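Local coordinates for protein carbohydrate deacetylase Agd3 (Neosartorya fumigata, PDB 6NWZ) that probably removes acetyl groups from N-acetylated galactosamine units of the exopolysaccharide galactosaminogalactan, binds zinc and is required for Aspergillus fumigatus biofilm formation, at residues T348-S353 with Y400-K405; T389-E394 with F404-F409; E394-T399 with A434-H439. One frame throughout, in Å; residues are numbered along the deposited sequence.

Interaction 1 (T348-S353 with Y400-K405); sequences TDLWPS and YADVFK. With NAG (2-acetamido-2-deoxy-beta-D-glucopyranose), chain B.
The first turn of helix 400-417 in the deacetylase domain takes the loop 348-353 against its side, with the carboxylate of Asp402 bonded to loop amides and the indole of Trp351 laid over the aliphatic part of Lys405. Asp402 OD2 accepts from Leu350 N on its syn lone pair, at 2.7 Å and with an N-H...O angle of 157°. A longer, weak bond of 3.4 Å runs from Trp351 N to Asp402 OD1, giving the second carboxylate oxygen a loop amide of its own. Asp402 CG stands beside its backbone N (chi1 -80°), which carries the carboxylate out from the helix to the loop backbone.

One turn further on, Lys405 CB sits 3.6 Å from the centroid of the Trp351 six-membered ring, almost on the ring normal, a CH-pi contact. The lysine chain then runs back over the same indole, and its CE reaches Trp351 CB at 3.5 Å. Bends at chi3 and chi4 fold the ammonium group away from the ring and onto the helix, where NZ bonds to Ala401 O at 2.9 Å. Asp349 OD1 bonds to Thr399 OG1 and lies 3.9 Å from Asp402 OD1. Asp402 thus has carboxylate neighbours in both Asp349 and Glu393, and the loop amides bonded to it probably help to offset the repulsion.

Interaction 2 (T389-E394 with F404-F409); sequences TFTHEE and FKEISF. With ZN (zinc ion), chain L.
Glu406 reaches from helix 400-417 into the loop that follows strand 384-387, its side chain crossing those of Thr391 and Glu393 at about a right angle. This is a zinc-binding loop of the deacetylase domain: His392 NE2 binds a zinc ion at 2.4 Å, and Asp256 and His388 complete an Asp-His-His metal site, as in other metal-dependent polysaccharide deacetylases.

The helix is joined to the loop by backbone as well as side chain. Phe390 N donates to Glu406 O at 2.9 Å, in the carbonyl plane and on a lone pair. A bend at chi2 curls the glutamate and brings its carboxylate to the loop amides. There Thr391 N meets OE2 of Glu406 at 3.2 Å, on the syn side but 29° out of the carboxylate plane, and Glu393 N adds a weak bond to the same oxygen. The other oxygen, OE1, accepts from the indole nitrogen of Trp351; Thr391 OG1 is modelled implausibly close to it, so that bond is doubtful in detail. The carboxylates of Glu393 and Glu406 stand nearly perpendicular, at 84°, with OE1 of each 3.3 Å apart; the donors around these like charges probably ease their repulsion. The residues on either side of the zinc ligand His392 are thus tied to one helix side chain.

Beside this polar cluster, Phe390 and Phe409 pack obliquely, their planes at 56°. It is the beta carbon of Phe409 that lies over a face of the Phe390 ring, 3.9 Å from the centroid, while Phe409 CD2 comes to 4.0 Å from Phe390 CE2.

Interaction 3 (E394-T399 with A434-H439); sequences EQNNAT and AITGLH. With NAG (2-acetamido-2-deoxy-beta-D-glucopyranose), chain B.
The flat side-chain amide of Asn396 meets the backbone of 434-439 through its oxygen: Gly437 N lies in the plane of the carbonyl and donates to Asn396 OD1 at 2.7 Å, with a nearly straight N-H...O angle of 168°. Thr436 CB also approaches this oxygen, at 3.2 Å, and the two side chains cross at about a right angle. At the other end of the amide, ND2 bonds to Thr336 OG1, so partners on both its polar atoms fix which way round it is turned. The carboxylate of Glu394 also touches 434-439, OE2 lying 4.0 Å from Ala434 CB and OE1 at the same distance from Thr436 CG2.

The contact joins two loops of the deacetylase domain, each leading into a helix, 400-417 and 441-449. Thr399 is the N-cap of the first, its hydroxyl bonded to Asp402 N. Glu394 binds a zinc ion together with Asp335, while Asn397 carries an N-linked glycan, its ND2 bonded covalently to C1 of the first sugar.

A second bond runs in the opposite sense, from Gln395 N to Thr436 OG1, 3.0 Å long with an N-H...O angle of 165°. The hydroxyl lies between the backbone N and the carbonyl carbon of its own residue (chi1 64°), where it also bonds to Pro433 O. Gly437, having no side chain, lies with its CA against the Gln395 backbone, 3.4 Å from Gln395 O in a CH...O contact, and Gln395 CB is 3.8 Å from that same carbon.

Overall arrangement
The three contacts cluster about the start of helix 400-417, with centres about 9 Å (interactions 1 and 2), 12 Å (1 and 3) and 11 Å (2 and 3) apart. Interactions 1 and 2 use overlapping parts of that helix and also meet through their aromatic rings, Trp351 CZ3 lying 3.5 Å from Phe409 CE2. Interactions 2 and 3 share Glu394, which binds one zinc ion, whereas the nearby His392 binds another. Interaction 3 leads back to interaction 1 through the helix cap, Thr399 OG1 lying 2.5 Å from Asp349 OD1. The glycan on Asn397 spans the same two contacts, because its first sugar is also hydrogen-bonded to Thr348.

Interaction 1 (T348-S353 with Y400-K405)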
loop_
_atom_site.group_PDB
_atom_site.type_symbol
_atom_site.label_atom_id
_atom_site.label_comp_id
_atom_site.label_asym_id
_atom_site.label_seq_id
_atom_site.Cartn_x
_atom_site.Cartn_y
_atom_site.Cartn_z
ATOM N N THR A 348 -4.664 -37.520 -4.537
ATOM C CA THR A 348 -4.866 -38.592 -3.570
ATOM C C THR A 348 -4.996 -38.005 -2.172
ATOM O O THR A 348 -4.239 -37.105 -1.797
ATOM C CB THR A 348 -3.714 -39.604 -3.601
ATOM O OG1 THR A 348 -3.510 -40.052 -4.946
ATOM C CG2 THR A 348 -4.030 -40.803 -2.718
ATOM N N ASP A 349 -5.953 -38.521 -1.405
ATOM C CA ASP A 349 -6.167 -38.032 -0.050
ATOM C C ASP A 349 -4.961 -38.347 0.830
ATOM O O ASP A 349 -4.381 -39.434 0.752
ATOM C CB ASP A 349 -7.431 -38.655 0.550
ATOM C CG ASP A 349 -8.685 -38.329 -0.248
ATOM O OD1 ASP A 349 -8.719 -37.266 -0.901
ATOM O OD2 ASP A 349 -9.641 -39.135 -0.220
ATOM N N LEU A 350 -4.575 -37.379 1.665
ATOM C CA LEU A 350 -3.540 -37.598 2.667
ATOM C C LEU A 350 -4.081 -37.716 4.082
ATOM O O LEU A 350 -3.396 -38.279 4.942
ATOM C CB LEU A 350 -2.503 -36.465 2.632
ATOM C CG LEU A 350 -1.725 -36.263 1.332
ATOM C CD1 LEU A 350 -0.561 -35.317 1.565
ATOM C CD2 LEU A 350 -1.236 -37.588 0.775
ATOM N N TRP A 351 -5.284 -37.214 4.340
ATOM C CA TRP A 351 -5.822 -37.218 5.691
ATOM C C TRP A 351 -6.068 -38.647 6.170
ATOM O O TRP A 351 -6.445 -39.514 5.373
ATOM C CB TRP A 351 -7.125 -36.419 5.748
ATOM C CG TRP A 351 -6.923 -34.955 6.008
ATOM C CD1 TRP A 351 -6.193 -34.081 5.257
ATOM C CD2 TRP A 351 -7.468 -34.193 7.091
ATOM N NE1 TRP A 351 -6.242 -32.826 5.811
ATOM C CE2 TRP A 351 -7.022 -32.868 6.937
ATOM C CE3 TRP A 351 -8.289 -34.506 8.179
ATOM C CZ2 TRP A 351 -7.368 -31.855 7.829
ATOM C CZ3 TRP A 351 -8.632 -33.501 9.063
ATOM C CH2 TRP A 351 -8.172 -32.191 8.884
ATOM N N PRO A 352 -5.850 -38.927 7.455
ATOM C CA PRO A 352 -6.248 -40.229 7.997
ATOM C C PRO A 352 -7.742 -40.440 7.827
ATOM O O PRO A 352 -8.542 -39.510 7.962
ATOM C CB PRO A 352 -5.858 -40.137 9.477
ATOM C CG PRO A 352 -4.787 -39.105 9.519
ATOM C CD PRO A 352 -5.150 -38.106 8.454
ATOM N N SER A 353 -8.114 -41.680 7.520
ATOM C CA SER A 353 -9.514 -41.998 7.287
ATOM C C SER A 353 -10.346 -41.956 8.561
ATOM O O SER A 353 -11.564 -41.762 8.479
ATOM C CB SER A 353 -9.623 -43.374 6.633
ATOM O OG SER A 353 -8.851 -44.325 7.346
ATOM N N TYR A 400 -10.125 -32.416 -3.179
ATOM C CA TYR A 400 -11.224 -31.691 -2.552
ATOM C C TYR A 400 -11.453 -32.176 -1.124
ATOM O O TYR A 400 -11.657 -31.366 -0.212
ATOM C CB TYR A 400 -12.498 -31.841 -3.385
ATOM C CG TYR A 400 -13.721 -31.177 -2.782
ATOM C CD1 TYR A 400 -14.474 -31.815 -1.804
ATOM C CD2 TYR A 400 -14.127 -29.917 -3.195
ATOM C CE1 TYR A 400 -15.582 -31.217 -1.249
ATOM C CE2 TYR A 400 -15.244 -29.311 -2.646
ATOM C CZ TYR A 400 -15.966 -29.969 -1.672
ATOM O OH TYR A 400 -17.079 -29.389 -1.111
ATOM N N ALA A 401 -11.424 -33.494 -0.912
ATOM C CA ALA A 401 -11.683 -34.042 0.416
ATOM C C ALA A 401 -10.653 -33.562 1.431
ATOM O O ALA A 401 -10.999 -33.262 2.580
ATOM C CB ALA A 401 -11.704 -35.568 0.361
ATOM N N ASP A 402 -9.381 -33.493 1.032
ATOM C CA ASP A 402 -8.350 -33.006 1.943
ATOM C C ASP A 402 -8.578 -31.538 2.280
ATOM O O ASP A 402 -8.591 -31.151 3.456
ATOM C CB ASP A 402 -6.958 -33.205 1.334
ATOM C CG ASP A 402 -6.443 -34.630 1.480
ATOM O OD1 ASP A 402 -7.126 -35.464 2.115
ATOM O OD2 ASP A 402 -5.343 -34.915 0.957
ATOM N N VAL A 403 -8.774 -30.705 1.256
ATOM C CA VAL A 403 -8.889 -29.272 1.496
ATOM C C VAL A 403 -10.179 -28.947 2.236
ATOM O O VAL A 403 -10.209 -28.026 3.060
ATOM C CB VAL A 403 -8.780 -28.503 0.167
ATOM C CG1 VAL A 403 -8.794 -27.010 0.427
ATOM C CG2 VAL A 403 -7.509 -28.905 -0.566
ATOM N N PHE A 404 -11.255 -29.694 1.970
ATOM C CA PHE A 404 -12.508 -29.463 2.684
ATOM C C PHE A 404 -12.321 -29.631 4.185
ATOM O O PHE A 404 -12.850 -28.843 4.978
ATOM C CB PHE A 404 -13.594 -30.412 2.175
ATOM C CG PHE A 404 -14.972 -30.094 2.697
ATOM C CD1 PHE A 404 -15.369 -30.509 3.960
ATOM C CD2 PHE A 404 -15.870 -29.381 1.922
ATOM C CE1 PHE A 404 -16.631 -30.214 4.439
ATOM C CE2 PHE A 404 -17.133 -29.086 2.396
ATOM C CZ PHE A 404 -17.514 -29.503 3.655
ATOM N N LYS A 405 -11.576 -30.658 4.593
ATOM C CA LYS A 405 -11.277 -30.839 6.005
ATOM C C LYS A 405 -10.252 -29.825 6.503
ATOM O O LYS A 405 -10.303 -29.425 7.671
ATOM C CB LYS A 405 -10.799 -32.270 6.258
ATOM C CG LYS A 405 -11.875 -33.316 5.985
ATOM C CD LYS A 405 -11.481 -34.695 6.487
ATOM C CE LYS A 405 -10.495 -35.375 5.552
ATOM N NZ LYS A 405 -11.082 -35.701 4.221
HETATM C C1 NAG B . -0.042 -34.948 -8.142
HETATM C C2 NAG B . 1.395 -35.392 -8.447
HETATM C C3 NAG B . 1.397 -36.667 -9.287
HETATM C C4 NAG B . 0.558 -37.747 -8.620
HETATM C C5 NAG B . -0.847 -37.211 -8.373
HETATM C C6 NAG B . -1.746 -38.191 -7.655
HETATM C C7 NAG B . 2.897 -33.450 -8.482
HETATM C C8 NAG B . 3.582 -32.430 -9.340
HETATM N N2 NAG B . 2.129 -34.336 -9.125
HETATM O O3 NAG B . 2.737 -37.118 -9.455
HETATM O O4 NAG B . 0.491 -38.895 -9.459
HETATM O O5 NAG B . -0.772 -36.036 -7.552
HETATM O O6 NAG B . -1.115 -38.728 -6.501
HETATM O O7 NAG B . 3.031 -33.471 -7.262
#

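Interaction 2 (T389-E394 with F404-F409)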
loop_
_atom_site.group_PDB
_atom_site.type_symbol
_atom_site.label_atom_id
_atom_site.label_comp_id
_atom_site.label_asym_id
_atom_site.label_seq_id
_atom_site.Cartn_x
_atom_site.Cartn_y
_atom_site.Cartn_z
ATOM N N THR A 389 -5.631 -22.654 7.670
ATOM C CA THR A 389 -5.925 -24.083 7.517
ATOM C C THR A 389 -5.546 -24.889 8.755
ATOM O O THR A 389 -4.772 -24.428 9.602
ATOM C CB THR A 389 -5.246 -24.687 6.283
ATOM O OG1 THR A 389 -3.827 -24.745 6.479
ATOM C CG2 THR A 389 -5.567 -23.867 5.049
ATOM N N PHE A 390 -6.095 -26.099 8.868
ATOM C CA PHE A 390 -5.951 -26.863 10.103
ATOM C C PHE A 390 -4.547 -27.444 10.232
ATOM O O PHE A 390 -3.835 -27.165 11.202
ATOM C CB PHE A 390 -7.016 -27.963 10.164
ATOM C CG PHE A 390 -7.105 -28.655 11.498
ATOM C CD1 PHE A 390 -7.470 -27.957 12.637
ATOM C CD2 PHE A 390 -6.837 -30.009 11.608
ATOM C CE1 PHE A 390 -7.555 -28.598 13.864
ATOM C CE2 PHE A 390 -6.921 -30.655 12.830
ATOM C CZ PHE A 390 -7.279 -29.949 13.958
ATOM N N THR A 391 -4.119 -28.236 9.249
ATOM C CA THR A 391 -2.856 -28.959 9.332
ATOM C C THR A 391 -1.741 -28.319 8.520
ATOM O O THR A 391 -0.622 -28.844 8.515
ATOM C CB THR A 391 -3.046 -30.409 8.873
ATOM O OG1 THR A 391 -3.073 -30.463 7.441
ATOM C CG2 THR A 391 -4.352 -30.954 9.402
ATOM N N HIS A 392 -2.018 -27.209 7.834
ATOM C CA HIS A 392 -1.050 -26.539 6.962
ATOM C C HIS A 392 -0.664 -27.411 5.768
ATOM O O HIS A 392 0.446 -27.306 5.242
ATOM C CB HIS A 392 0.196 -26.103 7.739
ATOM C CG HIS A 392 1.048 -25.118 7.006
ATOM N ND1 HIS A 392 1.813 -25.468 5.913
ATOM C CD2 HIS A 392 1.253 -23.794 7.203
ATOM C CE1 HIS A 392 2.454 -24.402 5.470
ATOM N NE2 HIS A 392 2.131 -23.373 6.234
ATOM N N GLU A 393 -1.582 -28.269 5.325
ATOM C CA GLU A 393 -1.328 -29.106 4.159
ATOM C C GLU A 393 -1.243 -28.251 2.901
ATOM O O GLU A 393 -2.110 -27.406 2.652
ATOM C CB GLU A 393 -2.427 -30.158 3.999
ATOM C CG GLU A 393 -2.275 -31.031 2.752
ATOM C CD GLU A 393 -3.434 -31.996 2.564
ATOM O OE1 GLU A 393 -4.418 -31.900 3.325
ATOM O OE2 GLU A 393 -3.362 -32.852 1.655
ATOM N N GLU A 394 -0.194 -28.473 2.114
ATOM C CA GLU A 394 -0.056 -27.802 0.830
ATOM C C GLU A 394 -1.115 -28.317 -0.136
ATOM O O GLU A 394 -1.361 -29.523 -0.230
ATOM C CB GLU A 394 1.343 -28.034 0.265
ATOM C CG GLU A 394 2.415 -28.164 1.340
ATOM C CD GLU A 394 3.335 -26.961 1.410
ATOM O OE1 GLU A 394 3.809 -26.519 0.343
ATOM O OE2 GLU A 394 3.585 -26.463 2.530
ATOM N N PHE A 404 -11.255 -29.694 1.970
ATOM C CA PHE A 404 -12.508 -29.463 2.684
ATOM C C PHE A 404 -12.321 -29.631 4.185
ATOM O O PHE A 404 -12.850 -28.843 4.978
ATOM C CB PHE A 404 -13.594 -30.412 2.175
ATOM C CG PHE A 404 -14.972 -30.094 2.697
ATOM C CD1 PHE A 404 -15.369 -30.509 3.960
ATOM C CD2 PHE A 404 -15.870 -29.381 1.922
ATOM C CE1 PHE A 404 -16.631 -30.214 4.439
ATOM C CE2 PHE A 404 -17.133 -29.086 2.396
ATOM C CZ PHE A 404 -17.514 -29.503 3.655
ATOM N N LYS A 405 -11.576 -30.658 4.593
ATOM C CA LYS A 405 -11.277 -30.839 6.005
ATOM C C LYS A 405 -10.252 -29.825 6.503
ATOM O O LYS A 405 -10.303 -29.425 7.671
ATOM C CB LYS A 405 -10.799 -32.270 6.258
ATOM C CG LYS A 405 -11.875 -33.316 5.985
ATOM C CD LYS A 405 -11.481 -34.695 6.487
ATOM C CE LYS A 405 -10.495 -35.375 5.552
ATOM N NZ LYS A 405 -11.082 -35.701 4.221
ATOM N N GLU A 406 -9.334 -29.386 5.637
ATOM C CA GLU A 406 -8.377 -28.356 6.033
ATOM C C GLU A 406 -9.085 -27.086 6.490
ATOM O O GLU A 406 -8.634 -26.418 7.429
ATOM C CB GLU A 406 -7.426 -28.046 4.877
ATOM C CG GLU A 406 -6.378 -29.110 4.621
ATOM C CD GLU A 406 -5.342 -29.179 5.721
ATOM O OE1 GLU A 406 -4.999 -30.305 6.143
ATOM O OE2 GLU A 406 -4.877 -28.107 6.165
ATOM N N ILE A 407 -10.192 -26.739 5.843
ATOM C CA ILE A 407 -10.946 -25.535 6.186
ATOM C C ILE A 407 -11.919 -25.796 7.330
ATOM O O ILE A 407 -11.922 -25.078 8.332
ATOM C CB ILE A 407 -11.684 -25.001 4.938
ATOM C CG1 ILE A 407 -10.697 -24.721 3.805
ATOM C CG2 ILE A 407 -12.479 -23.750 5.281
ATOM C CD1 ILE A 407 -9.650 -23.689 4.157
ATOM N N SER A 408 -12.751 -26.831 7.200
ATOM C CA SER A 408 -13.823 -27.047 8.167
ATOM C C SER A 408 -13.283 -27.380 9.554
ATOM O O SER A 408 -13.828 -26.914 10.563
ATOM C CB SER A 408 -14.751 -28.151 7.668
ATOM O OG SER A 408 -14.004 -29.239 7.153
ATOM N N PHE A 409 -12.226 -28.191 9.633
ATOM C CA PHE A 409 -11.666 -28.530 10.938
ATOM C C PHE A 409 -11.146 -27.289 11.648
ATOM O O PHE A 409 -11.388 -27.099 12.844
ATOM C CB PHE A 409 -10.548 -29.561 10.788
ATOM C CG PHE A 409 -11.025 -30.986 10.770
ATOM C CD1 PHE A 409 -11.939 -31.417 9.821
ATOM C CD2 PHE A 409 -10.539 -31.903 11.690
ATOM C CE1 PHE A 409 -12.368 -32.732 9.801
ATOM C CE2 PHE A 409 -10.964 -33.222 11.673
ATOM C CZ PHE A 409 -11.878 -33.635 10.727
HETATM ZN ZN ZN L . 2.153 -21.015 6.645
#

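Interaction 3 (E394-T399 with A434-H439)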
loop_
_atom_site.group_PDB
_atom_site.type_symbol
_atom_site.label_atom_id
_atom_site.label_comp_id
_atom_site.label_asym_id
_atom_site.label_seq_id
_atom_site.Cartn_x
_atom_site.Cartn_y
_atom_site.Cartn_z
ATOM N N GLU A 394 -0.194 -28.473 2.114
ATOM C CA GLU A 394 -0.056 -27.802 0.830
ATOM C C GLU A 394 -1.115 -28.317 -0.136
ATOM O O GLU A 394 -1.361 -29.523 -0.230
ATOM C CB GLU A 394 1.343 -28.034 0.265
ATOM C CG GLU A 394 2.415 -28.164 1.340
ATOM C CD GLU A 394 3.335 -26.961 1.410
ATOM O OE1 GLU A 394 3.809 -26.519 0.343
ATOM O OE2 GLU A 394 3.585 -26.463 2.530
ATOM N N GLN A 395 -1.746 -27.395 -0.860
ATOM C CA GLN A 395 -2.947 -27.709 -1.622
ATOM C C GLN A 395 -2.756 -27.599 -3.129
ATOM O O GLN A 395 -3.744 -27.661 -3.867
ATOM C CB GLN A 395 -4.092 -26.803 -1.172
ATOM C CG GLN A 395 -4.303 -26.801 0.328
ATOM C CD GLN A 395 -5.391 -25.848 0.757
ATOM O OE1 GLN A 395 -6.071 -25.253 -0.078
ATOM N NE2 GLN A 395 -5.564 -25.694 2.066
ATOM N N ASN A 396 -1.517 -27.445 -3.605
ATOM C CA ASN A 396 -1.294 -27.328 -5.044
ATOM C C ASN A 396 -1.753 -28.571 -5.795
ATOM O O ASN A 396 -2.207 -28.472 -6.940
ATOM C CB ASN A 396 0.184 -27.063 -5.330
ATOM C CG ASN A 396 0.553 -25.606 -5.171
ATOM O OD1 ASN A 396 -0.274 -24.790 -4.770
ATOM N ND2 ASN A 396 1.799 -25.269 -5.483
ATOM N N ASN A 397 -1.644 -29.747 -5.165
ATOM C CA ASN A 397 -1.997 -31.022 -5.780
ATOM C C ASN A 397 -2.923 -31.835 -4.880
ATOM O O ASN A 397 -3.095 -33.039 -5.096
ATOM C CB ASN A 397 -0.730 -31.820 -6.110
ATOM C CG ASN A 397 -0.965 -32.930 -7.130
ATOM O OD1 ASN A 397 -1.988 -32.973 -7.812
ATOM N ND2 ASN A 397 0.003 -33.833 -7.236
ATOM N N ALA A 398 -3.518 -31.201 -3.872
ATOM C CA ALA A 398 -4.374 -31.898 -2.928
ATOM C C ALA A 398 -5.761 -32.128 -3.523
ATOM O O ALA A 398 -6.131 -31.564 -4.556
ATOM C CB ALA A 398 -4.482 -31.113 -1.621
ATOM N N THR A 399 -6.534 -32.973 -2.849
ATOM C CA THR A 399 -7.880 -33.312 -3.277
ATOM C C THR A 399 -8.903 -32.375 -2.644
ATOM O O THR A 399 -8.614 -31.644 -1.694
ATOM C CB THR A 399 -8.211 -34.752 -2.901
ATOM O OG1 THR A 399 -8.069 -34.908 -1.484
ATOM C CG2 THR A 399 -7.278 -35.712 -3.604
ATOM N N ALA A 434 1.217 -21.550 2.833
ATOM C CA ALA A 434 2.342 -21.299 1.931
ATOM C C ALA A 434 1.871 -20.777 0.578
ATOM O O ALA A 434 2.537 -20.983 -0.441
ATOM C CB ALA A 434 3.205 -22.551 1.745
ATOM N N ILE A 435 0.719 -20.098 0.570
ATOM C CA ILE A 435 0.085 -19.580 -0.639
ATOM C C ILE A 435 -0.010 -20.689 -1.681
ATOM O O ILE A 435 0.505 -20.556 -2.798
ATOM C CB ILE A 435 0.842 -18.351 -1.181
ATOM C CG1 ILE A 435 1.193 -17.408 -0.035
ATOM C CG2 ILE A 435 -0.014 -17.581 -2.180
ATOM C CD1 ILE A 435 -0.022 -16.879 0.701
ATOM N N THR A 436 -0.661 -21.796 -1.323
ATOM C CA THR A 436 -0.808 -22.943 -2.207
ATOM C C THR A 436 -2.284 -23.230 -2.461
ATOM O O THR A 436 -3.164 -22.808 -1.706
ATOM C CB THR A 436 -0.117 -24.199 -1.637
ATOM O OG1 THR A 436 -0.745 -24.602 -0.413
ATOM C CG2 THR A 436 1.357 -23.929 -1.380
ATOM N N GLY A 437 -2.546 -23.953 -3.548
ATOM C CA GLY A 437 -3.899 -24.265 -3.952
ATOM C C GLY A 437 -4.593 -23.188 -4.754
ATOM O O GLY A 437 -5.741 -23.393 -5.170
ATOM N N LEU A 438 -3.938 -22.051 -4.993
ATOM C CA LEU A 438 -4.552 -20.971 -5.755
ATOM C C LEU A 438 -4.734 -21.313 -7.228
ATOM O O LEU A 438 -5.403 -20.558 -7.940
ATOM C CB LEU A 438 -3.726 -19.691 -5.611
ATOM C CG LEU A 438 -3.870 -18.935 -4.282
ATOM C CD1 LEU A 438 -3.057 -19.568 -3.157
ATOM C CD2 LEU A 438 -3.489 -17.481 -4.453
ATOM N N HIS A 439 -4.157 -22.418 -7.705
ATOM C CA HIS A 439 -4.412 -22.909 -9.055
ATOM C C HIS A 439 -5.087 -24.274 -9.038
ATOM O O HIS A 439 -5.278 -24.879 -10.099
ATOM C CB HIS A 439 -3.114 -22.965 -9.868
ATOM C CG HIS A 439 -2.453 -21.631 -10.042
ATOM N ND1 HIS A 439 -3.007 -20.615 -10.793
ATOM C CD2 HIS A 439 -1.282 -21.147 -9.564
ATOM C CE1 HIS A 439 -2.206 -19.565 -10.769
ATOM N NE2 HIS A 439 -1.153 -19.861 -10.029
HETATM C C1 NAG B . -0.042 -34.948 -8.142
HETATM C C2 NAG B . 1.395 -35.392 -8.447
HETATM C C3 NAG B . 1.397 -36.667 -9.287
HETATM C C4 NAG B . 0.558 -37.747 -8.620
HETATM C C5 NAG B . -0.847 -37.211 -8.373
HETATM C C6 NAG B . -1.746 -38.191 -7.655
HETATM C C7 NAG B . 2.897 -33.450 -8.482
HETATM C C8 NAG B . 3.582 -32.430 -9.340
HETATM N N2 NAG B . 2.129 -34.336 -9.125
HETATM O O3 NAG B . 2.737 -37.118 -9.455
HETATM O O4 NAG B . 0.491 -38.895 -9.459
HETATM O O5 NAG B . -0.772 -36.036 -7.552
HETATM O O6 NAG B . -1.115 -38.728 -6.501
HETATM O O7 NAG B . 3.031 -33.471 -7.262
#